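CRISPR-associated protein CasA/Cse1 (PDB 4AN8) is the Cse1 (CasA) subunit of the Cascade ribonucleoprotein complex and probably serves CRISPR adaptive immunity, in which foreign DNA such as that of viruses and plasmids is targeted. Local coordinates at residues H40-I45 against Q197-T202; D79-G84 against L203-V208; R233-L238 against G269-E274. One frame throughout, in Å; residues are numbered along the deposited sequence.

Contact 1: H40-I45 against Q197-T202; sequences HEFARI and QNLLET
Leu199 N donates to Phe42 O over 2.8 Å, the one direct hydrogen bond between the two segments. It illustrates how the start of a helix borrows acceptors from other parts of the chain: amides of the first turn have no carbonyl a turn earlier in the helix, and Phe42 supplies one from a loop, its C=O meeting the donor at 159°. The adjoining Asn198 is the N-cap. Its CG sits between the backbone N and the carbonyl carbon (chi1 53°), and from there OD1 accepts from Glu201 N at 2.9 Å. The backbone here lays Asn198 CB against Phe42 O, 3.1 Å away, and presents Asn198 CA to Ala43 O in a CA-H...O contact of 3.3 Å. Ala43 O also accepts a hydrogen bond from a water at 3.0 Å, and that water reaches Thr202 OG1. Beside these polar contacts, Leu199 spreads its two methyl groups: CD2 meets Phe42 CD2 at 4.1 Å, while CD1 lies 4.2 Å from Ile45 CG1. The contact joins helix 199-206 to the weakly bonded edge strand 44-45 of a small antiparallel sheet, with strand 19-23 packed on Phe42 and Ile45, and His57 of helix 50-67 touching Ile45, Leu199 and Thr202.

Contact 2: D79-G84 against L203-V208; sequences DWWRKG and LLLNLV
Leu204 pushes its forked end against two consecutive tryptophans, one branch for each. Its CD2 comes to the rim of the Trp80 indole, in the ring plane, 3.8 Å from Trp80 CE3. CD1 turns the other way, to Trp81, where it lies 3.7 Å from CA and 3.8 Å from CE3, so that it rests on backbone and indole at once. The differing first torsions help to part the two indoles: Trp81 CG is anti to the backbone N (chi1 -172°), whereas Trp80 CG is anti to the carbonyl carbon (chi1 -56°). Beyond this tight centre the rings are met more lightly. Leu207 CD1 touches the edge of Trp80 at CZ3, the two side chains crossing at about a right angle, and Leu205 CG approaches the edge of Trp81, 4.1 Å from its CZ3. Phe86 packs against Leu204 and Leu207, and Leu328 and Leu332 of helix 320-333 against Trp81. The far side of helix 74-83 is polar: exposed Arg82 starts out away from segment 203-208 and forms a salt bridge with Glu335. Leu207 is the centre of an inverse gamma turn, and Gly84, with its positive phi of 78° and its N-H bonded back to Trp81 O and, weakly, to Trp80 O, closes helix 74-83 in a Schellman motif.

Contact 3: R233-L238 against G269-E274; sequences RTKWPL and GVEPLE
With Val270 chi1 at 170°, CG1 swings opposite the backbone N and over the Trp236 indole, whose own CG lies anti to the carbonyl carbon (chi1 -70°). These groups flank a parallel beta ladder, in which the short strand 235-237 runs beside the end of the long strand 261-273 in a mixed sheet. The contact over the ring is a CH-pi interaction: CG1 stands 3.9 Å from the centroid of the five-membered ring, set toward the rim of the indole, and comes nearest at Trp236 CD2. Pro248 touches both residues, and Arg243 of helix 241-245 also packs on Trp236.

The ladder itself follows the parallel pattern, in which alternate residues bond to either side of their partner. Glu271 N donates to Thr234 O at 3.0 Å, and Glu271 O accepts from Trp236 N at 2.8 Å. Trp236 O then receives Leu273 N at 2.7 Å, the donor lying 37° out of the carbonyl plane, and Leu238 N reaches Leu273 O. Pro237 and Pro272, which have no N-H to give, occupy positions where this pairing needs none.

Lys235, Pro237, Glu271 and Leu273 share the opposite face of the sheet from Trp236 and Pro272. Lys235 and Glu271 lie side by side, Lys235 CG 3.7 Å from Glu271 CB, before Lys235 NZ bends away to hydrogen-bond Ala232 O. Leu273 CD1 rests 3.9 Å from Lys235 CB. At the far end of the ladder, on the Pro272 side, Leu238 CD1 packs 4.2 Å from Pro272 CB.

How the contacts relate
Contacts 1 and 2 are neighbours that share helix 199-206, the first using its capped start and the second its last part, and their centres are 11 Å apart. They also touch directly, Leu200 CD2 lying 3.4 Å from Gly84 C and Glu201 CD 3.5 Å from Trp81 CZ2. Their segments alternate along the chain, and one helix meets two earlier parts of the sequence, 40-45 and 79-84. Contact 3 follows in series and stands apart in space, its centre about 34 Å from that of contact 1 and about 33 Å from that of contact 2. Its nearest atoms are about 22 Å and 15 Å from theirs, respectively.

Contact 1: H40-I45 against Q197-T202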
loop_
_atom_site.group_PDB
_atom_site.type_symbol
_atom_site.label_atom_id
_atom_site.label_comp_id
_atom_site.label_asym_id
_atom_site.label_seq_id
_atom_site.Cartn_x
_atom_site.Cartn_y
_atom_site.Cartn_z
ATOM N N HIS A 40 5.892 -18.289 -11.950
ATOM C CA HIS A 40 6.389 -19.246 -10.962
ATOM C C HIS A 40 7.910 -19.207 -10.805
ATOM O O HIS A 40 8.432 -19.596 -9.772
ATOM C CB HIS A 40 5.940 -20.667 -11.316
ATOM C CG HIS A 40 6.633 -21.232 -12.517
ATOM N ND1 HIS A 40 6.320 -20.854 -13.807
ATOM C CD2 HIS A 40 7.634 -22.140 -12.621
ATOM C CE1 HIS A 40 7.096 -21.509 -14.656
ATOM N NE2 HIS A 40 7.903 -22.291 -13.962
ATOM N N GLU A 41 8.626 -18.735 -11.820
ATOM C CA GLU A 41 10.089 -18.736 -11.764
ATOM C C GLU A 41 10.693 -17.620 -10.902
ATOM O O GLU A 41 11.862 -17.705 -10.534
ATOM C CB GLU A 41 10.690 -18.688 -13.176
ATOM C CG GLU A 41 10.281 -19.846 -14.075
ATOM C CD GLU A 41 10.871 -19.733 -15.486
ATOM O OE1 GLU A 41 11.825 -18.938 -15.667
ATOM O OE2 GLU A 41 10.378 -20.430 -16.405
ATOM N N PHE A 42 9.915 -16.577 -10.588
ATOM C CA PHE A 42 10.450 -15.434 -9.814
ATOM C C PHE A 42 9.984 -15.409 -8.367
ATOM O O PHE A 42 8.817 -15.667 -8.073
ATOM C CB PHE A 42 10.086 -14.110 -10.474
ATOM C CG PHE A 42 10.189 -14.141 -11.945
ATOM C CD1 PHE A 42 11.425 -14.313 -12.561
ATOM C CD2 PHE A 42 9.049 -14.051 -12.731
ATOM C CE1 PHE A 42 11.527 -14.352 -13.958
ATOM C CE2 PHE A 42 9.146 -14.106 -14.117
ATOM C CZ PHE A 42 10.389 -14.248 -14.728
ATOM N N ALA A 43 10.892 -15.085 -7.460
ATOM C CA ALA A 43 10.538 -15.051 -6.048
ATOM C C ALA A 43 9.528 -13.933 -5.818
ATOM O O ALA A 43 8.577 -14.076 -5.043
ATOM C CB ALA A 43 11.795 -14.850 -5.163
ATOM N N ARG A 44 9.734 -12.817 -6.502
ATOM C CA ARG A 44 8.862 -11.663 -6.337
ATOM C C ARG A 44 9.292 -10.509 -7.238
ATOM O O ARG A 44 10.382 -10.525 -7.830
ATOM C CB ARG A 44 8.902 -11.184 -4.887
ATOM C CG ARG A 44 10.282 -10.820 -4.435
ATOM C CD ARG A 44 10.269 -10.208 -3.058
ATOM N NE ARG A 44 11.620 -9.932 -2.593
ATOM C CZ ARG A 44 12.362 -10.797 -1.900
ATOM N NH1 ARG A 44 11.882 -11.998 -1.585
ATOM N NH2 ARG A 44 13.584 -10.458 -1.518
ATOM N N ILE A 45 8.418 -9.513 -7.333
ATOM C CA ILE A 45 8.778 -8.237 -7.899
ATOM C C ILE A 45 9.628 -7.550 -6.855
ATOM O O ILE A 45 9.255 -7.511 -5.679
ATOM C CB ILE A 45 7.530 -7.416 -8.217
ATOM C CG1 ILE A 45 6.937 -7.902 -9.544
ATOM C CG2 ILE A 45 7.878 -5.946 -8.285
ATOM C CD1 ILE A 45 5.638 -7.304 -9.861
ATOM N N GLN A 197 5.266 -17.392 -2.095
ATOM C CA GLN A 197 6.693 -17.727 -2.163
ATOM C C GLN A 197 7.279 -17.490 -3.549
ATOM O O GLN A 197 8.487 -17.529 -3.739
ATOM C CB GLN A 197 6.949 -19.163 -1.708
ATOM C CG GLN A 197 6.774 -19.356 -0.216
ATOM C CD GLN A 197 7.797 -20.308 0.374
ATOM O OE1 GLN A 197 7.605 -21.526 0.360
ATOM N NE2 GLN A 197 8.895 -19.754 0.890
ATOM N N ASN A 198 6.406 -17.269 -4.526
ATOM C CA ASN A 198 6.854 -16.806 -5.825
ATOM C C ASN A 198 5.812 -15.858 -6.371
ATOM O O ASN A 198 4.752 -15.683 -5.774
ATOM C CB ASN A 198 7.120 -17.971 -6.786
ATOM C CG ASN A 198 5.945 -18.915 -6.903
ATOM O OD1 ASN A 198 4.826 -18.507 -7.195
ATOM N ND2 ASN A 198 6.195 -20.190 -6.677
ATOM N N LEU A 199 6.127 -15.253 -7.503
ATOM C CA LEU A 199 5.264 -14.267 -8.113
ATOM C C LEU A 199 3.932 -14.883 -8.523
ATOM O O LEU A 199 2.890 -14.223 -8.439
ATOM C CB LEU A 199 5.970 -13.626 -9.326
ATOM C CG LEU A 199 5.163 -12.506 -10.017
ATOM C CD1 LEU A 199 4.736 -11.393 -9.002
ATOM C CD2 LEU A 199 5.922 -11.915 -11.228
ATOM N N LEU A 200 3.945 -16.131 -8.986
ATOM C CA LEU A 200 2.675 -16.781 -9.305
ATOM C C LEU A 200 1.764 -16.806 -8.093
ATOM O O LEU A 200 0.595 -16.426 -8.186
ATOM C CB LEU A 200 2.865 -18.215 -9.814
ATOM C CG LEU A 200 1.563 -18.995 -9.998
ATOM C CD1 LEU A 200 0.804 -18.420 -11.146
ATOM C CD2 LEU A 200 1.879 -20.470 -10.259
ATOM N N GLU A 201 2.285 -17.239 -6.953
ATOM C CA GLU A 201 1.452 -17.330 -5.755
ATOM C C GLU A 201 0.920 -15.950 -5.375
ATOM O O GLU A 201 -0.268 -15.789 -5.048
ATOM C CB GLU A 201 2.220 -17.950 -4.584
ATOM C CG GLU A 201 2.613 -19.402 -4.834
ATOM C CD GLU A 201 3.365 -20.071 -3.666
ATOM O OE1 GLU A 201 3.696 -19.421 -2.650
ATOM O OE2 GLU A 201 3.636 -21.278 -3.780
ATOM N N THR A 202 1.807 -14.959 -5.438
ATOM C CA THR A 202 1.436 -13.611 -5.048
ATOM C C THR A 202 0.297 -13.090 -5.934
ATOM O O THR A 202 -0.739 -12.679 -5.417
ATOM C CB THR A 202 2.645 -12.665 -5.039
ATOM O OG1 THR A 202 3.558 -13.112 -4.033
ATOM C CG2 THR A 202 2.203 -11.219 -4.724
HETATM O O HOH W 1 6.000 -12.612 -4.960
#

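Contact 2: D79-G84 against L203-V208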
loop_
_atom_site.group_PDB
_atom_site.type_symbol
_atom_site.label_atom_id
_atom_site.label_comp_id
_atom_site.label_asym_id
_atom_site.label_seq_id
_atom_site.Cartn_x
_atom_site.Cartn_y
_atom_site.Cartn_z
ATOM N N ASP A 79 -7.246 -24.157 -8.802
ATOM C CA ASP A 79 -6.791 -24.887 -9.973
ATOM C C ASP A 79 -5.437 -24.356 -10.438
ATOM O O ASP A 79 -4.477 -25.116 -10.542
ATOM C CB ASP A 79 -7.802 -24.763 -11.121
ATOM C CG ASP A 79 -8.928 -25.773 -11.027
ATOM O OD1 ASP A 79 -8.642 -26.956 -10.753
ATOM O OD2 ASP A 79 -10.100 -25.387 -11.233
ATOM N N TRP A 80 -5.359 -23.058 -10.735
ATOM C CA TRP A 80 -4.126 -22.507 -11.286
ATOM C C TRP A 80 -2.988 -22.688 -10.310
ATOM O O TRP A 80 -1.846 -22.859 -10.710
ATOM C CB TRP A 80 -4.290 -21.032 -11.652
ATOM C CG TRP A 80 -5.423 -20.836 -12.585
ATOM C CD1 TRP A 80 -5.924 -21.754 -13.463
ATOM C CD2 TRP A 80 -6.225 -19.657 -12.729
ATOM N NE1 TRP A 80 -6.980 -21.215 -14.157
ATOM C CE2 TRP A 80 -7.190 -19.931 -13.722
ATOM C CE3 TRP A 80 -6.214 -18.397 -12.123
ATOM C CZ2 TRP A 80 -8.146 -18.997 -14.111
ATOM C CZ3 TRP A 80 -7.159 -17.466 -12.512
ATOM C CH2 TRP A 80 -8.111 -17.769 -13.500
ATOM N N TRP A 81 -3.306 -22.646 -9.028
ATOM C CA TRP A 81 -2.303 -22.882 -8.004
ATOM C C TRP A 81 -1.793 -24.315 -8.127
ATOM O O TRP A 81 -0.594 -24.551 -8.139
ATOM C CB TRP A 81 -2.885 -22.658 -6.602
ATOM C CG TRP A 81 -1.857 -22.701 -5.544
ATOM C CD1 TRP A 81 -1.094 -23.781 -5.184
ATOM C CD2 TRP A 81 -1.443 -21.616 -4.694
ATOM N NE1 TRP A 81 -0.236 -23.435 -4.168
ATOM C CE2 TRP A 81 -0.429 -22.114 -3.846
ATOM C CE3 TRP A 81 -1.834 -20.277 -4.564
ATOM C CZ2 TRP A 81 0.201 -21.312 -2.868
ATOM C CZ3 TRP A 81 -1.194 -19.481 -3.598
ATOM C CH2 TRP A 81 -0.195 -20.005 -2.768
ATOM N N ARG A 82 -2.719 -25.268 -8.192
ATOM C CA ARG A 82 -2.365 -26.681 -8.328
ATOM C C ARG A 82 -1.519 -26.941 -9.577
ATOM O O ARG A 82 -0.493 -27.617 -9.506
ATOM C CB ARG A 82 -3.617 -27.575 -8.332
ATOM C CG ARG A 82 -4.080 -28.005 -6.946
ATOM C CD ARG A 82 -5.180 -29.072 -6.996
ATOM N NE ARG A 82 -6.261 -28.640 -7.868
ATOM C CZ ARG A 82 -7.335 -27.968 -7.464
ATOM N NH1 ARG A 82 -7.502 -27.671 -6.178
ATOM N NH2 ARG A 82 -8.254 -27.605 -8.352
ATOM N N LYS A 83 -1.939 -26.393 -10.713
ATOM C CA LYS A 83 -1.239 -26.622 -11.978
ATOM C C LYS A 83 0.102 -25.911 -12.061
ATOM O O LYS A 83 0.925 -26.231 -12.915
ATOM C CB LYS A 83 -2.120 -26.246 -13.165
ATOM C CG LYS A 83 -2.745 -27.448 -13.836
ATOM C CD LYS A 83 -3.944 -27.065 -14.677
ATOM C CE LYS A 83 -5.174 -26.886 -13.808
ATOM N NZ LYS A 83 -6.265 -26.192 -14.549
ATOM N N GLY A 84 0.333 -24.950 -11.170
ATOM C CA GLY A 84 1.595 -24.239 -11.185
ATOM C C GLY A 84 1.682 -23.174 -12.264
ATOM O O GLY A 84 2.774 -22.771 -12.656
ATOM N N LEU A 203 0.469 -13.141 -7.248
ATOM C CA LEU A 203 -0.639 -12.800 -8.143
ATOM C C LEU A 203 -1.917 -13.572 -7.796
ATOM O O LEU A 203 -2.987 -12.981 -7.689
ATOM C CB LEU A 203 -0.257 -13.018 -9.617
ATOM C CG LEU A 203 0.830 -12.050 -10.091
ATOM C CD1 LEU A 203 1.220 -12.300 -11.526
ATOM C CD2 LEU A 203 0.424 -10.562 -9.888
ATOM N N LEU A 204 -1.821 -14.886 -7.600
ATOM C CA LEU A 204 -3.006 -15.680 -7.235
ATOM C C LEU A 204 -3.691 -15.230 -5.918
ATOM O O LEU A 204 -4.927 -15.234 -5.813
ATOM C CB LEU A 204 -2.656 -17.171 -7.154
ATOM C CG LEU A 204 -2.323 -17.871 -8.482
ATOM C CD1 LEU A 204 -1.730 -19.271 -8.248
ATOM C CD2 LEU A 204 -3.554 -17.940 -9.390
ATOM N N LEU A 205 -2.875 -14.864 -4.921
ATOM C CA LEU A 205 -3.368 -14.402 -3.640
ATOM C C LEU A 205 -4.064 -13.043 -3.738
ATOM O O LEU A 205 -4.782 -12.653 -2.821
ATOM C CB LEU A 205 -2.233 -14.350 -2.614
ATOM C CG LEU A 205 -1.659 -15.706 -2.184
ATOM C CD1 LEU A 205 -0.260 -15.560 -1.608
ATOM C CD2 LEU A 205 -2.596 -16.402 -1.214
ATOM N N ASN A 206 -3.864 -12.334 -4.852
ATOM C CA ASN A 206 -4.488 -11.021 -5.045
ATOM C C ASN A 206 -5.545 -11.034 -6.142
ATOM O O ASN A 206 -6.150 -9.997 -6.422
ATOM C CB ASN A 206 -3.435 -9.946 -5.361
ATOM C CG ASN A 206 -2.610 -9.567 -4.145
ATOM O OD1 ASN A 206 -2.960 -8.640 -3.421
ATOM N ND2 ASN A 206 -1.526 -10.310 -3.898
ATOM N N LEU A 207 -5.767 -12.209 -6.742
ATOM C CA LEU A 207 -6.763 -12.334 -7.812
ATOM C C LEU A 207 -8.153 -12.596 -7.275
ATOM O O LEU A 207 -8.673 -13.701 -7.394
ATOM C CB LEU A 207 -6.405 -13.433 -8.810
ATOM C CG LEU A 207 -5.419 -13.094 -9.917
ATOM C CD1 LEU A 207 -5.143 -14.351 -10.726
ATOM C CD2 LEU A 207 -5.976 -12.007 -10.805
ATOM N N VAL A 208 -8.750 -11.555 -6.706
ATOM C CA VAL A 208 -10.088 -11.596 -6.145
ATOM C C VAL A 208 -11.128 -11.877 -7.243
ATOM O O VAL A 208 -11.018 -11.344 -8.364
ATOM C CB VAL A 208 -10.371 -10.255 -5.436
ATOM C CG1 VAL A 208 -11.804 -10.210 -4.826
ATOM C CG2 VAL A 208 -9.276 -9.991 -4.366
#

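Contact 3: R233-L238 against G269-E274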
loop_
_atom_site.group_PDB
_atom_site.type_symbol
_atom_site.label_atom_id
_atom_site.label_comp_id
_atom_site.label_asym_id
_atom_site.label_seq_id
_atom_site.Cartn_x
_atom_site.Cartn_y
_atom_site.Cartn_z
ATOM N N ARG A 233 -12.681 18.378 -19.036
ATOM C CA ARG A 233 -13.933 17.976 -19.704
ATOM C C ARG A 233 -14.347 16.537 -19.503
ATOM O O ARG A 233 -15.527 16.237 -19.600
ATOM C CB ARG A 233 -13.901 18.280 -21.199
ATOM C CG ARG A 233 -13.811 19.763 -21.489
ATOM C CD ARG A 233 -13.327 19.964 -22.912
ATOM N NE ARG A 233 -13.212 21.379 -23.194
ATOM C CZ ARG A 233 -12.394 21.896 -24.092
ATOM N NH1 ARG A 233 -11.606 21.096 -24.803
ATOM N NH2 ARG A 233 -12.364 23.212 -24.261
ATOM N N THR A 234 -13.392 15.643 -19.243
ATOM C CA THR A 234 -13.717 14.226 -19.081
ATOM C C THR A 234 -13.789 13.818 -17.626
ATOM O O THR A 234 -12.831 13.974 -16.887
ATOM C CB THR A 234 -12.703 13.314 -19.777
ATOM O OG1 THR A 234 -12.562 13.724 -21.135
ATOM C CG2 THR A 234 -13.172 11.863 -19.725
ATOM N N LYS A 235 -14.929 13.272 -17.221
ATOM C CA LYS A 235 -15.137 12.889 -15.838
ATOM C C LYS A 235 -15.683 11.491 -15.817
ATOM O O LYS A 235 -16.656 11.187 -16.508
ATOM C CB LYS A 235 -16.112 13.850 -15.172
ATOM C CG LYS A 235 -15.762 15.297 -15.410
ATOM C CD LYS A 235 -16.741 16.228 -14.741
ATOM C CE LYS A 235 -16.361 17.670 -15.009
ATOM N NZ LYS A 235 -16.311 17.944 -16.495
ATOM N N TRP A 236 -15.039 10.619 -15.051
ATOM C CA TRP A 236 -15.458 9.226 -14.985
ATOM C C TRP A 236 -15.772 8.869 -13.551
ATOM O O TRP A 236 -15.025 9.226 -12.639
ATOM C CB TRP A 236 -14.361 8.268 -15.444
ATOM C CG TRP A 236 -14.024 8.275 -16.876
ATOM C CD1 TRP A 236 -14.700 8.900 -17.888
ATOM C CD2 TRP A 236 -12.899 7.615 -17.486
ATOM N NE1 TRP A 236 -14.061 8.662 -19.087
ATOM C CE2 TRP A 236 -12.955 7.885 -18.866
ATOM C CE3 TRP A 236 -11.843 6.833 -16.989
ATOM C CZ2 TRP A 236 -12.000 7.402 -19.759
ATOM C CZ3 TRP A 236 -10.901 6.340 -17.884
ATOM C CH2 TRP A 236 -10.981 6.632 -19.246
ATOM N N PRO A 237 -16.869 8.141 -13.350
ATOM C CA PRO A 237 -17.080 7.602 -12.008
ATOM C C PRO A 237 -15.911 6.682 -11.689
ATOM O O PRO A 237 -15.434 5.997 -12.575
ATOM C CB PRO A 237 -18.406 6.847 -12.124
ATOM C CG PRO A 237 -18.650 6.667 -13.611
ATOM C CD PRO A 237 -17.935 7.785 -14.304
ATOM N N LEU A 238 -15.426 6.719 -10.452
ATOM C CA LEU A 238 -14.263 5.952 -10.031
ATOM C C LEU A 238 -14.716 4.556 -9.655
ATOM O O LEU A 238 -14.842 4.213 -8.478
ATOM C CB LEU A 238 -13.602 6.655 -8.837
ATOM C CG LEU A 238 -12.215 6.273 -8.314
ATOM C CD1 LEU A 238 -11.132 6.507 -9.389
ATOM C CD2 LEU A 238 -11.897 7.083 -7.025
ATOM N N GLY A 269 -5.563 14.658 -16.948
ATOM C CA GLY A 269 -6.293 14.381 -15.748
ATOM C C GLY A 269 -7.699 13.984 -16.185
ATOM O O GLY A 269 -8.451 14.836 -16.600
ATOM N N VAL A 270 -8.064 12.709 -16.130
ATOM C CA VAL A 270 -9.488 12.382 -16.071
ATOM C C VAL A 270 -10.012 12.604 -14.650
ATOM O O VAL A 270 -9.438 12.125 -13.671
ATOM C CB VAL A 270 -9.821 10.949 -16.536
ATOM C CG1 VAL A 270 -11.282 10.612 -16.218
ATOM C CG2 VAL A 270 -9.581 10.807 -18.006
ATOM N N GLU A 271 -11.116 13.333 -14.542
ATOM C CA GLU A 271 -11.696 13.663 -13.233
ATOM C C GLU A 271 -12.432 12.498 -12.605
ATOM O O GLU A 271 -13.362 11.980 -13.192
ATOM C CB GLU A 271 -12.674 14.829 -13.356
ATOM C CG GLU A 271 -12.018 16.140 -13.637
ATOM C CD GLU A 271 -11.462 16.765 -12.385
ATOM O OE1 GLU A 271 -12.178 16.738 -11.358
ATOM O OE2 GLU A 271 -10.320 17.277 -12.424
ATOM N N PRO A 272 -12.036 12.112 -11.385
ATOM C CA PRO A 272 -12.708 11.026 -10.662
ATOM C C PRO A 272 -14.052 11.478 -10.098
ATOM O O PRO A 272 -14.107 12.449 -9.365
ATOM C CB PRO A 272 -11.725 10.710 -9.520
ATOM C CG PRO A 272 -11.027 12.026 -9.264
ATOM C CD PRO A 272 -10.917 12.696 -10.618
ATOM N N LEU A 273 -15.127 10.803 -10.465
ATOM C CA LEU A 273 -16.423 11.065 -9.858
ATOM C C LEU A 273 -16.688 10.042 -8.761
ATOM O O LEU A 273 -16.272 8.885 -8.874
ATOM C CB LEU A 273 -17.533 11.000 -10.902
ATOM C CG LEU A 273 -17.481 12.064 -12.001
ATOM C CD1 LEU A 273 -18.648 11.921 -12.972
ATOM C CD2 LEU A 273 -17.456 13.460 -11.377
ATOM N N GLU A 274 -17.385 10.463 -7.709
ATOM C CA GLU A 274 -17.671 9.588 -6.569
ATOM C C GLU A 274 -18.482 8.354 -6.963
ATOM O O GLU A 274 -19.401 8.434 -7.768
ATOM C CB GLU A 274 -18.374 10.359 -5.441
ATOM C CG GLU A 274 -17.551 11.515 -4.870
ATOM C CD GLU A 274 -18.052 11.994 -3.510
ATOM O OE1 GLU A 274 -18.087 11.172 -2.568
ATOM O OE2 GLU A 274 -18.403 13.190 -3.382
HETATM O O HOH W 2 -10.591 15.844 -18.100
#